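Local coordinates for protein alpha-glucosidase ([Eubacterium] rectale, PDB 6PNR) that probably hydrolyses the alpha-glycosidic bond of sulfoquinovosides such as those derived from sulfolipid, as a sulfoquinovosidase of glycoside hydrolase family 31, at residues A[511-516]-A[591-596]; A[618-623]-A[627-632]; A[633-638]-A[645-650]. One frame throughout, in Å; residues are numbered along the deposited sequence.

Interaction 1: residues A[511-516]-A[591-596]; sequences AEMAMF and YEYLFG. With SO4 (sulfate ion), chain D.
Phe516 sets its backbone carbonyl against two aromatic side chains, Tyr593 and Phe595, and this corner is the tight part of the contact. Tyr593 OH donates a 2.9 Å hydrogen bond to Phe516 O, arriving 46° above the carbonyl plane instead of along a lone pair. The same oxygen lies over one face of the Phe595 ring, offset toward its rim, 3.4 Å from Phe595 CD1. Tyr593 and Phe595 thus approach one oxygen, the first by its hydroxyl and the second by its ring face; Phe595 extends its ring from the strand with CG anti to the backbone N (chi1 -180°). The two phenylalanine side chains cross at about a right angle, Phe595 CD2 standing 4.1 Å from Phe516 CD1 at the edge of the Phe516 ring. In the GH31 fold this joins helix 504-514 of the TIM-barrel part, with the turn that follows, to strand 593-595 of the C-terminal beta domain. Leu554 of helix 538-568 touches Phe516, Thr558 of the same helix touches Phe595, and Ile601 of strand 599-601 touches both. Packing is looser at Met513, whose CG stays 4.3 Å from Tyr593 OH while its side chain leans on helix 469-481. Farther along, partly exposed Tyr591 turns to a sulfate ion, probably from the crystallisation liquor: Tyr591 N bonds to SO4 O4 at 3.1 Å, and Gln590 N holds the same ion.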
loop_
_atom_site.group_PDB
_atom_site.type_symbol
_atom_site.label_atom_id
_atom_site.label_comp_id
_atom_site.label_asym_id
_atom_site.label_seq_id
_atom_site.Cartn_x
_atom_site.Cartn_y
_atom_site.Cartn_z
ATOM N N ALA A 511 -25.776 -13.516 18.220
ATOM C CA ALA A 511 -26.734 -14.614 18.303
ATOM C C ALA A 511 -28.126 -14.192 17.819
ATOM O O ALA A 511 -28.848 -14.997 17.212
ATOM C CB ALA A 511 -26.782 -15.144 19.732
ATOM N N GLU A 512 -28.522 -12.940 18.068
ATOM C CA GLU A 512 -29.860 -12.497 17.676
ATOM C C GLU A 512 -29.967 -12.254 16.172
ATOM O O GLU A 512 -31.086 -12.200 15.641
ATOM C CB GLU A 512 -30.266 -11.236 18.459
ATOM C CG GLU A 512 -29.720 -9.916 17.927
ATOM C CD GLU A 512 -29.988 -8.736 18.868
ATOM O OE1 GLU A 512 -29.916 -8.918 20.103
ATOM O OE2 GLU A 512 -30.268 -7.623 18.372
ATOM N N MET A 513 -28.835 -12.122 15.478
ATOM C CA MET A 513 -28.829 -12.191 14.019
ATOM C C MET A 513 -28.862 -13.636 13.544
ATOM O O MET A 513 -29.632 -13.983 12.632
ATOM C CB MET A 513 -27.587 -11.490 13.455
ATOM C CG MET A 513 -27.295 -11.848 11.994
ATOM S SD MET A 513 -25.941 -10.921 11.243
ATOM C CE MET A 513 -24.526 -11.720 12.016
ATOM N N ALA A 514 -28.051 -14.488 14.181
ATOM C CA ALA A 514 -27.891 -15.869 13.744
ATOM C C ALA A 514 -29.198 -16.652 13.806
ATOM O O ALA A 514 -29.382 -17.600 13.029
ATOM C CB ALA A 514 -26.821 -16.559 14.593
ATOM N N MET A 515 -30.116 -16.288 14.711
ATOM C CA MET A 515 -31.376 -17.020 14.750
ATOM C C MET A 515 -32.226 -16.775 13.512
ATOM O O MET A 515 -33.169 -17.530 13.283
ATOM C CB MET A 515 -32.176 -16.688 16.016
ATOM C CG MET A 515 -32.625 -15.244 16.143
ATOM S SD MET A 515 -33.403 -14.972 17.762
ATOM C CE MET A 515 -33.998 -13.289 17.602
ATOM N N PHE A 516 -31.909 -15.760 12.706
ATOM C CA PHE A 516 -32.537 -15.570 11.400
ATOM C C PHE A 516 -31.609 -16.011 10.274
ATOM O O PHE A 516 -31.481 -15.322 9.264
ATOM C CB PHE A 516 -32.962 -14.116 11.206
ATOM C CG PHE A 516 -33.967 -13.632 12.211
ATOM C CD1 PHE A 516 -35.313 -13.953 12.079
ATOM C CD2 PHE A 516 -33.565 -12.841 13.280
ATOM C CE1 PHE A 516 -36.243 -13.503 13.001
ATOM C CE2 PHE A 516 -34.486 -12.392 14.217
ATOM C CZ PHE A 516 -35.834 -12.724 14.076
ATOM N N TYR A 591 -26.571 -4.061 4.628
ATOM C CA TYR A 591 -26.655 -4.544 6.004
ATOM C C TYR A 591 -28.098 -4.817 6.435
ATOM O O TYR A 591 -28.369 -4.987 7.633
ATOM C CB TYR A 591 -25.950 -3.563 6.953
ATOM C CG TYR A 591 -24.469 -3.393 6.617
ATOM C CD1 TYR A 591 -23.605 -4.479 6.617
ATOM C CD2 TYR A 591 -23.947 -2.154 6.287
ATOM C CE1 TYR A 591 -22.253 -4.329 6.304
ATOM C CE2 TYR A 591 -22.602 -1.990 5.985
ATOM C CZ TYR A 591 -21.763 -3.074 5.999
ATOM O OH TYR A 591 -20.440 -2.907 5.665
ATOM N N GLU A 592 -29.025 -4.874 5.490
ATOM C CA GLU A 592 -30.315 -5.522 5.685
ATOM C C GLU A 592 -30.444 -6.643 4.661
ATOM O O GLU A 592 -29.861 -6.571 3.576
ATOM C CB GLU A 592 -31.497 -4.540 5.515
ATOM C CG GLU A 592 -31.259 -3.165 6.136
ATOM C CD GLU A 592 -32.475 -2.266 6.035
ATOM O OE1 GLU A 592 -33.326 -2.517 5.154
ATOM O OE2 GLU A 592 -32.578 -1.313 6.835
ATOM N N TYR A 593 -31.214 -7.670 5.005
ATOM C CA TYR A 593 -31.510 -8.744 4.065
ATOM C C TYR A 593 -32.942 -9.225 4.249
ATOM O O TYR A 593 -33.518 -9.103 5.334
ATOM C CB TYR A 593 -30.537 -9.937 4.217
ATOM C CG TYR A 593 -30.531 -10.632 5.571
ATOM C CD1 TYR A 593 -29.686 -10.203 6.599
ATOM C CD2 TYR A 593 -31.338 -11.737 5.812
ATOM C CE1 TYR A 593 -29.666 -10.858 7.840
ATOM C CE2 TYR A 593 -31.331 -12.388 7.040
ATOM C CZ TYR A 593 -30.493 -11.951 8.050
ATOM O OH TYR A 593 -30.494 -12.611 9.265
ATOM N N LEU A 594 -33.520 -9.755 3.165
ATOM C CA LEU A 594 -34.787 -10.472 3.255
ATOM C C LEU A 594 -34.488 -11.913 3.648
ATOM O O LEU A 594 -33.692 -12.586 2.984
ATOM C CB LEU A 594 -35.559 -10.414 1.928
ATOM C CG LEU A 594 -35.812 -9.000 1.386
ATOM C CD1 LEU A 594 -36.488 -8.991 0.001
ATOM C CD2 LEU A 594 -36.625 -8.194 2.390
ATOM N N PHE A 595 -35.081 -12.363 4.753
ATOM C CA PHE A 595 -34.965 -13.741 5.226
ATOM C C PHE A 595 -36.113 -14.492 4.566
ATOM O O PHE A 595 -37.224 -14.556 5.089
ATOM C CB PHE A 595 -35.028 -13.783 6.749
ATOM C CG PHE A 595 -34.906 -15.161 7.353
ATOM C CD1 PHE A 595 -33.873 -16.014 6.988
ATOM C CD2 PHE A 595 -35.786 -15.570 8.341
ATOM C CE1 PHE A 595 -33.744 -17.269 7.572
ATOM C CE2 PHE A 595 -35.664 -16.822 8.932
ATOM C CZ PHE A 595 -34.639 -17.670 8.545
ATOM N N GLY A 596 -35.854 -15.018 3.374
ATOM C CA GLY A 596 -36.940 -15.445 2.500
ATOM C C GLY A 596 -37.716 -14.244 1.970
ATOM O O GLY A 596 -37.300 -13.100 2.084
HETATM S S SO4 D . -26.769 -0.074 4.435
HETATM O O1 SO4 D . -26.019 -0.564 3.271
HETATM O O2 SO4 D . -27.658 1.019 4.006
HETATM O O3 SO4 D . -25.841 0.460 5.442
HETATM O O4 SO4 D . -27.578 -1.161 5.018
#

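Interaction 2: residues A[618-623]-A[627-632]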
loop_
_atom_site.group_PDB
_atom_site.type_symbol
_atom_site.label_atom_id
_atom_site.label_comp_id
_atom_site.label_asym_id
_atom_site.label_seq_id
_atom_site.Cartn_x
_atom_site.Cartn_y
_atom_site.Cartn_z
ATOM N N GLN A 618 -41.504 -0.587 0.070
ATOM C CA GLN A 618 -42.953 -0.391 0.058
ATOM C C GLN A 618 -43.703 -1.715 0.106
ATOM O O GLN A 618 -43.703 -2.469 -0.873
ATOM C CB GLN A 618 -43.390 0.392 -1.189
ATOM C CG GLN A 618 -42.897 1.827 -1.239
ATOM C CD GLN A 618 -43.546 2.711 -0.184
ATOM O OE1 GLN A 618 -44.767 2.673 0.013
ATOM N NE2 GLN A 618 -42.730 3.509 0.503
ATOM N N ASP A 619 -44.362 -1.990 1.225
ATOM C CA ASP A 619 -45.088 -3.239 1.431
ATOM C C ASP A 619 -45.787 -3.116 2.774
ATOM O O ASP A 619 -45.584 -2.143 3.505
ATOM C CB ASP A 619 -44.152 -4.450 1.388
ATOM C CG ASP A 619 -44.839 -5.704 0.899
ATOM O OD1 ASP A 619 -46.060 -5.834 1.119
ATOM O OD2 ASP A 619 -44.156 -6.555 0.293
ATOM N N GLU A 620 -46.604 -4.113 3.104
ATOM C CA GLU A 620 -47.300 -4.149 4.389
ATOM C C GLU A 620 -46.466 -4.953 5.380
ATOM O O GLU A 620 -46.444 -6.183 5.331
ATOM C CB GLU A 620 -48.694 -4.738 4.220
ATOM C CG GLU A 620 -49.605 -3.821 3.452
ATOM C CD GLU A 620 -49.751 -2.484 4.148
ATOM O OE1 GLU A 620 -50.476 -2.429 5.170
ATOM O OE2 GLU A 620 -49.120 -1.498 3.693
ATOM N N TRP A 621 -45.806 -4.256 6.306
ATOM C CA TRP A 621 -44.848 -4.864 7.218
ATOM C C TRP A 621 -45.357 -4.821 8.651
ATOM O O TRP A 621 -46.050 -3.883 9.056
ATOM C CB TRP A 621 -43.496 -4.155 7.161
ATOM C CG TRP A 621 -42.768 -4.240 5.864
ATOM C CD1 TRP A 621 -42.625 -3.242 4.938
ATOM C CD2 TRP A 621 -42.036 -5.365 5.355
ATOM N NE1 TRP A 621 -41.863 -3.682 3.885
ATOM C CE2 TRP A 621 -41.485 -4.980 4.116
ATOM C CE3 TRP A 621 -41.791 -6.661 5.830
ATOM C CZ2 TRP A 621 -40.710 -5.848 3.332
ATOM C CZ3 TRP A 621 -41.033 -7.529 5.042
ATOM C CH2 TRP A 621 -40.493 -7.113 3.814
ATOM N N VAL A 622 -44.994 -5.847 9.416
ATOM C CA VAL A 622 -45.301 -5.942 10.838
ATOM C C VAL A 622 -43.989 -6.140 11.587
ATOM O O VAL A 622 -43.271 -7.110 11.327
ATOM C CB VAL A 622 -46.266 -7.099 11.152
ATOM C CG1 VAL A 622 -46.598 -7.105 12.647
ATOM C CG2 VAL A 622 -47.545 -7.002 10.299
ATOM N N HIS A 623 -43.677 -5.229 12.509
ATOM C CA HIS A 623 -42.518 -5.402 13.380
ATOM C C HIS A 623 -42.723 -6.614 14.283
ATOM O O HIS A 623 -43.752 -6.730 14.957
ATOM C CB HIS A 623 -42.289 -4.144 14.215
ATOM C CG HIS A 623 -41.070 -4.203 15.077
ATOM N ND1 HIS A 623 -41.130 -4.172 16.452
ATOM C CD2 HIS A 623 -39.754 -4.282 14.759
ATOM C CE1 HIS A 623 -39.905 -4.231 16.947
ATOM N NE2 HIS A 623 -39.051 -4.300 15.941
ATOM N N GLY A 627 -45.655 -5.927 16.885
ATOM C CA GLY A 627 -46.861 -5.985 16.090
ATOM C C GLY A 627 -47.204 -4.704 15.362
ATOM O O GLY A 627 -48.185 -4.686 14.609
ATOM N N GLU A 628 -46.430 -3.639 15.553
ATOM C CA GLU A 628 -46.703 -2.379 14.880
ATOM C C GLU A 628 -46.532 -2.521 13.370
ATOM O O GLU A 628 -45.620 -3.199 12.895
ATOM C CB GLU A 628 -45.784 -1.287 15.412
ATOM C CG GLU A 628 -46.128 0.097 14.890
ATOM C CD GLU A 628 -45.412 1.197 15.649
ATOM O OE1 GLU A 628 -44.544 0.869 16.490
ATOM O OE2 GLU A 628 -45.723 2.387 15.405
ATOM N N GLU A 629 -47.424 -1.876 12.617
ATOM C CA GLU A 629 -47.456 -1.966 11.166
ATOM C C GLU A 629 -46.708 -0.803 10.528
ATOM O O GLU A 629 -46.758 0.329 11.016
ATOM C CB GLU A 629 -48.897 -1.992 10.654
ATOM C CG GLU A 629 -49.740 -3.070 11.295
ATOM C CD GLU A 629 -51.023 -3.318 10.540
ATOM O OE1 GLU A 629 -51.311 -2.569 9.580
ATOM O OE2 GLU A 629 -51.739 -4.275 10.904
ATOM N N TYR A 630 -46.018 -1.092 9.433
ATOM C CA TYR A 630 -45.296 -0.086 8.675
ATOM C C TYR A 630 -45.527 -0.351 7.199
ATOM O O TYR A 630 -45.700 -1.498 6.785
ATOM C CB TYR A 630 -43.792 -0.104 8.976
ATOM C CG TYR A 630 -43.444 0.154 10.421
ATOM C CD1 TYR A 630 -43.219 1.442 10.873
ATOM C CD2 TYR A 630 -43.330 -0.891 11.329
ATOM C CE1 TYR A 630 -42.886 1.691 12.185
ATOM C CE2 TYR A 630 -43.003 -0.654 12.651
ATOM C CZ TYR A 630 -42.778 0.644 13.070
ATOM O OH TYR A 630 -42.446 0.913 14.373
ATOM N N HIS A 631 -45.513 0.711 6.404
ATOM C CA HIS A 631 -45.883 0.598 5.005
ATOM C C HIS A 631 -44.752 0.934 4.044
ATOM O O HIS A 631 -44.981 0.959 2.831
ATOM C CB HIS A 631 -47.106 1.484 4.721
ATOM C CG HIS A 631 -48.211 1.305 5.719
ATOM N ND1 HIS A 631 -49.178 0.330 5.596
ATOM C CD2 HIS A 631 -48.489 1.965 6.870
ATOM C CE1 HIS A 631 -50.007 0.401 6.623
ATOM N NE2 HIS A 631 -49.611 1.385 7.412
ATOM N N GLY A 632 -43.542 1.176 4.538
ATOM C CA GLY A 632 -42.414 1.482 3.675
ATOM C C GLY A 632 -41.737 2.780 4.063
ATOM O O GLY A 632 -42.359 3.696 4.602
#
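A beta hairpin at the margin of the six-stranded antiparallel sheet of the C-terminal domain is formed by strands 621-623 and 629-630. Trp621 and Tyr630 are its hydrogen-bonded pair, exchanging Trp621 N to Tyr630 O and Tyr630 N to Trp621 O, both 2.8 Å. Val622 and Glu629 follow as a non-hydrogen-bonded pair. Toward the turn, His623 N binds Glu628 O at 2.8 Å and Gly627 N returns to His623 O, closing the connection; Val622 CG1 rests 3.5 Å from Gly627 O. At the other end the pairing slackens, and Asp619 N makes a weak bond of 3.4 Å to His631 O. Trp621 and Tyr630 leave the same face, Trp621 CB 4.4 Å from Tyr630 CB, and both touch Leu616 and Phe647; His623 CB meets the edge of the Tyr630 ring in its plane, 3.9 Å from Tyr630 CE2. The indole NE1 is bonded to Pro617 O. On the face of Val622 and Glu629, the Glu629 carboxylate comes near that of Glu620, a pair of like charges that the salt bridge of Glu629 to Lys650 would be expected to ease. Glu620 doubles back at chi2 (-59°), carrying its carboxylate across to His631, just past strand 629-630. There His631 ND1 donates to the syn lone pair of Glu620 OE2 at 2.6 Å, nearly straight at 171°, with the acceptor in the imidazole plane.

Interaction 3: residues A[633-638]-A[645-650]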
loop_
_atom_site.group_PDB
_atom_site.type_symbol
_atom_site.label_atom_id
_atom_site.label_comp_id
_atom_site.label_asym_id
_atom_site.label_seq_id
_atom_site.Cartn_x
_atom_site.Cartn_y
_atom_site.Cartn_z
ATOM N N GLY A 633 -40.438 2.859 3.781
ATOM C CA GLY A 633 -39.636 4.044 4.030
ATOM C C GLY A 633 -38.691 3.859 5.207
ATOM O O GLY A 633 -38.559 2.773 5.779
ATOM N N GLU A 634 -38.024 4.953 5.565
ATOM C CA GLU A 634 -37.103 4.943 6.695
ATOM C C GLU A 634 -37.878 5.034 8.008
ATOM O O GLU A 634 -38.739 5.906 8.173
ATOM C CB GLU A 634 -36.100 6.094 6.576
ATOM C CG GLU A 634 -34.948 6.025 7.588
ATOM C CD GLU A 634 -33.858 7.071 7.335
ATOM O OE1 GLU A 634 -34.031 7.916 6.421
ATOM O OE2 GLU A 634 -32.827 7.036 8.054
ATOM N N ILE A 635 -37.586 4.116 8.934
ATOM C CA ILE A 635 -38.157 4.119 10.276
ATOM C C ILE A 635 -37.048 3.891 11.303
ATOM O O ILE A 635 -35.901 3.587 10.966
ATOM C CB ILE A 635 -39.262 3.059 10.455
ATOM C CG1 ILE A 635 -38.674 1.650 10.474
ATOM C CG2 ILE A 635 -40.297 3.159 9.345
ATOM C CD1 ILE A 635 -39.750 0.556 10.547
ATOM N N THR A 636 -37.416 4.053 12.574
ATOM C CA THR A 636 -36.560 3.744 13.714
ATOM C C THR A 636 -37.391 2.954 14.711
ATOM O O THR A 636 -38.485 3.389 15.081
ATOM C CB THR A 636 -36.000 5.011 14.383
ATOM O OG1 THR A 636 -35.011 5.618 13.539
ATOM C CG2 THR A 636 -35.371 4.674 15.731
ATOM N N VAL A 637 -36.879 1.798 15.144
ATOM C CA VAL A 637 -37.602 0.925 16.058
ATOM C C VAL A 637 -36.777 0.728 17.320
ATOM O O VAL A 637 -35.546 0.821 17.301
ATOM C CB VAL A 637 -37.931 -0.441 15.415
ATOM C CG1 VAL A 637 -38.837 -0.254 14.198
ATOM C CG2 VAL A 637 -36.645 -1.173 15.031
ATOM N N SER A 638 -37.465 0.454 18.427
ATOM C CA SER A 638 -36.754 0.014 19.616
ATOM C C SER A 638 -36.026 -1.285 19.300
ATOM O O SER A 638 -36.563 -2.166 18.623
ATOM C CB SER A 638 -37.715 -0.186 20.788
ATOM O OG SER A 638 -36.996 -0.618 21.925
ATOM N N PRO A 645 -34.025 -6.037 14.956
ATOM C CA PRO A 645 -34.926 -5.324 14.045
ATOM C C PRO A 645 -35.412 -6.246 12.938
ATOM O O PRO A 645 -34.739 -6.415 11.919
ATOM C CB PRO A 645 -34.049 -4.183 13.513
ATOM C CG PRO A 645 -33.045 -3.969 14.610
ATOM C CD PRO A 645 -32.721 -5.371 15.053
ATOM N N ALA A 646 -36.571 -6.868 13.142
ATOM C CA ALA A 646 -37.085 -7.888 12.239
ATOM C C ALA A 646 -38.549 -7.606 11.947
ATOM O O ALA A 646 -39.315 -7.258 12.849
ATOM C CB ALA A 646 -36.930 -9.287 12.831
ATOM N N PHE A 647 -38.926 -7.763 10.681
ATOM C CA PHE A 647 -40.264 -7.445 10.203
ATOM C C PHE A 647 -40.722 -8.575 9.297
ATOM O O PHE A 647 -39.906 -9.207 8.623
ATOM C CB PHE A 647 -40.277 -6.106 9.438
ATOM C CG PHE A 647 -39.634 -4.971 10.198
ATOM C CD1 PHE A 647 -38.247 -4.873 10.293
ATOM C CD2 PHE A 647 -40.410 -4.011 10.823
ATOM C CE1 PHE A 647 -37.651 -3.856 11.011
ATOM C CE2 PHE A 647 -39.819 -2.977 11.534
ATOM C CZ PHE A 647 -38.432 -2.900 11.628
ATOM N N TYR A 648 -42.027 -8.836 9.290
ATOM C CA TYR A 648 -42.587 -9.799 8.354
ATOM C C TYR A 648 -43.724 -9.162 7.562
ATOM O O TYR A 648 -44.357 -8.200 8.004
ATOM C CB TYR A 648 -43.076 -11.089 9.056
ATOM C CG TYR A 648 -44.204 -10.919 10.042
ATOM C CD1 TYR A 648 -45.538 -11.030 9.647
ATOM C CD2 TYR A 648 -43.936 -10.681 11.383
ATOM C CE1 TYR A 648 -46.571 -10.880 10.574
ATOM C CE2 TYR A 648 -44.942 -10.535 12.302
ATOM C CZ TYR A 648 -46.259 -10.635 11.900
ATOM O OH TYR A 648 -47.245 -10.484 12.845
ATOM N N ARG A 649 -43.960 -9.711 6.371
ATOM C CA ARG A 649 -45.070 -9.275 5.531
ATOM C C ARG A 649 -46.402 -9.626 6.182
ATOM O O ARG A 649 -46.622 -10.774 6.584
ATOM C CB ARG A 649 -44.975 -9.928 4.156
ATOM C CG ARG A 649 -43.775 -9.493 3.333
ATOM C CD ARG A 649 -43.777 -10.189 1.966
ATOM N NE ARG A 649 -45.082 -10.111 1.322
ATOM C CZ ARG A 649 -45.889 -11.152 1.121
ATOM N NH1 ARG A 649 -45.521 -12.376 1.493
ATOM N NH2 ARG A 649 -47.065 -10.966 0.535
ATOM N N LYS A 650 -47.293 -8.633 6.285
ATOM C CA LYS A 650 -48.581 -8.848 6.948
ATOM C C LYS A 650 -49.345 -10.021 6.342
ATOM O O LYS A 650 -49.990 -10.792 7.063
ATOM C CB LYS A 650 -49.430 -7.581 6.878
ATOM C CG LYS A 650 -50.811 -7.725 7.516
ATOM C CD LYS A 650 -51.551 -6.391 7.506
ATOM C CE LYS A 650 -52.834 -6.447 8.338
ATOM N NZ LYS A 650 -53.493 -5.105 8.423
#
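Phe647 and Val637 bury the most surface here, with Ile635 adding a smaller share, and most of the contact is two methyl groups meeting the outer end of one ring. Val637 CG1 lies in the plane of the Phe647 ring at its edge, 3.7 Å from Phe647 CZ. Ile635 CD1 comes equally close to the neighbouring ring atom, 3.7 Å from Phe647 CE2. Ile635 CD1 is also 3.9 Å from Phe647 CZ, and Val637 CG1 the same from Phe647 CE2, so the two methyls share the CE2-CZ bond of the ring. Both aliphatic side chains approach from the direction opposite to that of the phenylalanine. Phe647 has CG anti to its carbonyl carbon (chi1 -51°), which directs the ring toward strand 633-638. Ile635 reaches it with an extended tail, its CD1 anti about chi2 (-176°). Val637 spreads its other branch elsewhere: CG2 comes to 4.3 Å from Pro645 CB, a lighter touch at the start of 645-650. The main chains keep apart, with the nearest CA atoms, those of Val637 and Pro645, 7.1 Å from each other. This is apolar packing between two sheets of the C-terminal domain. Strand 633-638 pairs with strand 611-616 in a two-stranded sheet, whose Val614 and Leu616 also face this core; strand 646-649 runs between strands 599-601 and 621-623 in the six-stranded sheet, and Tyr630 and His623 pack beside Phe647.

Overall arrangement
All three interactions meet on one six-stranded sheet of the C-terminal domain. Interactions 2 and 3 are closest, their centres about 6 Å apart: strands 621-623 and 646-649 are neighbours, with a probable hydrogen bond from Val622 N to Tyr648 O (2.8 Å), and His623 CD2 packs 3.5 Å from Phe647 CE2. Interaction 1, whose centre is about 13 Å from that of interaction 3 and 17 Å from that of interaction 2, ties this sheet to the catalytic-barrel side. It touches them through Phe516 CZ on Ala646 CB (3.8 Å) and Leu594 CD2 on Trp621 CH2 (4.3 Å). None of the six segments contributes a residue of the inhibitor pocket, although the chain continues from Phe516 to the pocket residue His523.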